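Local coordinates for protein methyltransferase (Streptococcus pyogenes, PDB 2ESR) that probably transfers methyl groups from S-adenosylmethionine to an amino nitrogen of ribosomal RNA, as in related RsmD-type Rossmann-fold methyltransferases, at residues D37-S42 / L106-A111. Sequence-based numbering, arbitrary orientation.
Sequences DLFAGS and LDPPYA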
ATOM      1  N   ASP A  37      -3.205   9.648   0.678  1.00 18.32           N
ATOM      2  CA  ASP A  37      -2.928  10.791   1.537  1.00 20.65           C
ATOM      3  C   ASP A  37      -1.470  11.179   1.324  1.00 20.74           C
ATOM      4  O   ASP A  37      -0.566  10.569   1.900  1.00 20.70           O
ATOM      5  CB  ASP A  37      -3.164  10.418   3.003  1.00 21.97           C
ATOM      6  CG  ASP A  37      -3.275  11.631   3.913  1.00 27.79           C
ATOM      7  OD1 ASP A  37      -2.776  12.714   3.539  1.00 28.66           O
ATOM      8  OD2 ASP A  37      -3.857  11.492   5.013  1.00 29.86           O
ATOM      9  N   LEU A  38      -1.251  12.183   0.484  1.00 18.35           N
ATOM     10  CA  LEU A  38       0.088  12.663   0.188  1.00 21.39           C
ATOM     11  C   LEU A  38       0.410  13.748   1.214  1.00 21.79           C
ATOM     12  O   LEU A  38      -0.474  14.501   1.623  1.00 25.76           O
ATOM     13  CB  LEU A  38       0.137  13.225  -1.236  1.00 20.79           C
ATOM     14  CG  LEU A  38      -0.146  12.198  -2.339  1.00 23.96           C
ATOM     15  CD1 LEU A  38      -0.148  12.888  -3.701  1.00 23.61           C
ATOM     16  CD2 LEU A  38       0.913  11.104  -2.302  1.00 24.00           C
ATOM     17  N   PHE A  39       1.673  13.829   1.616  1.00 23.05           N
ATOM     18  CA  PHE A  39       2.096  14.793   2.631  1.00 22.46           C
ATOM     19  C   PHE A  39       1.169  14.504   3.813  1.00 22.36           C
ATOM     20  O   PHE A  39       0.587  15.411   4.405  1.00 24.13           O
ATOM     21  CB  PHE A  39       1.894  16.232   2.138  1.00 21.73           C
ATOM     22  CG  PHE A  39       2.354  16.466   0.720  1.00 21.72           C
ATOM     23  CD1 PHE A  39       1.452  16.381  -0.340  1.00 22.04           C
ATOM     24  CD2 PHE A  39       3.686  16.762   0.444  1.00 23.97           C
ATOM     25  CE1 PHE A  39       1.872  16.587  -1.655  1.00 24.87           C
ATOM     26  CE2 PHE A  39       4.116  16.970  -0.869  1.00 25.49           C
ATOM     27  CZ  PHE A  39       3.206  16.883  -1.918  1.00 22.40           C
ATOM     28  N   ALA A  40       1.057  13.222   4.144  1.00 22.82           N
ATOM     29  CA  ALA A  40       0.163  12.727   5.189  1.00 24.46           C
ATOM     30  C   ALA A  40       0.216  13.312   6.598  1.00 24.61           C
ATOM     31  O   ALA A  40      -0.796  13.298   7.303  1.00 25.10           O
ATOM     32  CB  ALA A  40       0.279  11.213   5.267  1.00 24.69           C
ATOM     33  N   GLY A  41       1.373  13.810   7.020  1.00 25.08           N
ATOM     34  CA  GLY A  41       1.475  14.372   8.357  1.00 25.78           C
ATOM     35  C   GLY A  41       1.238  13.319   9.425  1.00 27.61           C
ATOM     36  O   GLY A  41       2.004  12.363   9.530  1.00 30.62           O
ATOM     37  N   SER A  42       0.183  13.488  10.219  1.00 25.86           N
ATOM     38  CA  SER A  42      -0.149  12.525  11.263  1.00 26.79           C
ATOM     39  C   SER A  42      -1.117  11.473  10.720  1.00 25.20           C
ATOM     40  O   SER A  42      -1.525  10.555  11.438  1.00 24.11           O
ATOM     41  CB  SER A  42      -0.769  13.241  12.464  1.00 28.35           C
ATOM     42  OG  SER A  42       0.135  14.195  12.998  1.00 33.71           O
ATOM     43  N   LEU A 106      -4.617  16.289   0.107  1.00 14.95           N
ATOM     44  CA  LEU A 106      -3.399  17.049  -0.170  1.00 17.72           C
ATOM     45  C   LEU A 106      -3.283  18.257   0.748  1.00 19.26           C
ATOM     46  O   LEU A 106      -4.143  19.137   0.744  1.00 20.60           O
ATOM     47  CB  LEU A 106      -3.384  17.559  -1.616  1.00 18.69           C
ATOM     48  CG  LEU A 106      -3.523  16.592  -2.791  1.00 19.43           C
ATOM     49  CD1 LEU A 106      -3.411  17.392  -4.091  1.00 19.75           C
ATOM     50  CD2 LEU A 106      -2.437  15.516  -2.740  1.00 22.03           C
ATOM     51  N   ASP A 107      -2.217  18.286   1.538  1.00 20.15           N
ATOM     52  CA  ASP A 107      -1.940  19.407   2.442  1.00 20.94           C
ATOM     53  C   ASP A 107      -0.421  19.491   2.453  1.00 20.89           C
ATOM     54  O   ASP A 107       0.235  19.074   3.409  1.00 21.81           O
ATOM     55  CB  ASP A 107      -2.469  19.128   3.853  1.00 22.24           C
ATOM     56  CG  ASP A 107      -2.284  20.320   4.784  1.00 26.79           C
ATOM     57  OD1 ASP A 107      -2.862  20.323   5.891  1.00 28.42           O
ATOM     58  OD2 ASP A 107      -1.546  21.253   4.401  1.00 23.67           O
ATOM     59  N   PRO A 108       0.162  20.040   1.376  1.00 21.42           N
ATOM     60  CA  PRO A 108       1.609  20.160   1.256  1.00 21.00           C
ATOM     61  C   PRO A 108       2.208  21.522   1.558  1.00 21.14           C
ATOM     62  O   PRO A 108       1.494  22.501   1.778  1.00 21.25           O
ATOM     63  CB  PRO A 108       1.836  19.785  -0.197  1.00 22.26           C
ATOM     64  CG  PRO A 108       0.692  20.520  -0.871  1.00 25.07           C
ATOM     65  CD  PRO A 108      -0.494  20.385   0.098  1.00 22.03           C
ATOM     66  N   PRO A 109       3.547  21.582   1.594  1.00 23.59           N
ATOM     67  CA  PRO A 109       4.281  22.822   1.845  1.00 25.08           C
ATOM     68  C   PRO A 109       4.177  23.533   0.495  1.00 25.58           C
ATOM     69  O   PRO A 109       3.917  22.873  -0.520  1.00 24.67           O
ATOM     70  CB  PRO A 109       5.693  22.330   2.150  1.00 25.41           C
ATOM     71  CG  PRO A 109       5.792  21.090   1.336  1.00 26.35           C
ATOM     72  CD  PRO A 109       4.464  20.431   1.603  1.00 23.64           C
ATOM     73  N   TYR A 110       4.384  24.845   0.466  1.00 24.00           N
ATOM     74  CA  TYR A 110       4.234  25.607  -0.773  1.00 23.30           C
ATOM     75  C   TYR A 110       2.902  25.165  -1.371  1.00 22.66           C
ATOM     76  O   TYR A 110       2.824  24.792  -2.538  1.00 22.39           O
ATOM     77  CB  TYR A 110       5.377  25.310  -1.750  1.00 23.83           C
ATOM     78  CG  TYR A 110       6.741  25.647  -1.196  1.00 24.58           C
ATOM     79  CD1 TYR A 110       7.505  24.686  -0.539  1.00 27.74           C
ATOM     80  CD2 TYR A 110       7.252  26.940  -1.293  1.00 25.90           C
ATOM     81  CE1 TYR A 110       8.746  25.004   0.011  1.00 28.65           C
ATOM     82  CE2 TYR A 110       8.487  27.271  -0.746  1.00 28.24           C
ATOM     83  CZ  TYR A 110       9.229  26.297  -0.095  1.00 29.50           C
ATOM     84  OH  TYR A 110      10.450  26.620   0.450  1.00 33.29           O
ATOM     85  N   ALA A 111       1.866  25.215  -0.536  1.00 22.16           N
ATOM     86  CA  ALA A 111       0.513  24.788  -0.880  1.00 22.04           C
ATOM     87  C   ALA A 111       0.038  25.008  -2.313  1.00 21.96           C
ATOM     88  O   ALA A 111      -0.119  24.045  -3.061  1.00 19.73           O
ATOM     89  CB  ALA A 111      -0.485  25.405   0.098  1.00 23.38           C
TER
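The ring of Phe39 takes Pro108 on one face: CB of Pro108 stands 3.3 Å from the ring centroid and only 6° off its normal, a CH-pi contact aimed almost at the centre. CD of Pro109 and the carbonyl O of Asp107 approach the same ring obliquely. Here the Rossmann-like methyltransferase fold brings two signature loops together at the carboxyl ends of neighbouring parallel strands 34-38 and 101-106. Segment 37-42 (DLFAGS) opens the glycine-rich motif that in relatives binds S-adenosylmethionine; the other carries DPPY, the motif of N-methyltransferases that usually holds the target amino group, so both probably border the active site. The principle is that loops likely to serve cofactor and substrate can meet through van der Waals and CH-pi contacts, with no hydrogen bond between the two segments. The backbone of Phe39 takes a positive phi of 55°, and with CG anti to its carbonyl carbon (chi1 -45°) the ring reaches over the proline, while Phe39 CB lies 3.5 Å from Asp107 O. Thr114 of helix 111-124 touches both Phe39 and Pro108. Beyond the ring, Gly41 N is hydrogen-bonded to Glu61 OE1, just past strand 56-60. Deeper in the sheet, Leu38 and Leu106 run side by side against helix 111-124, where a single methyl of Leu106, CD2, lies 3.6 Å from CD1 and 3.8 Å from CB of Leu38.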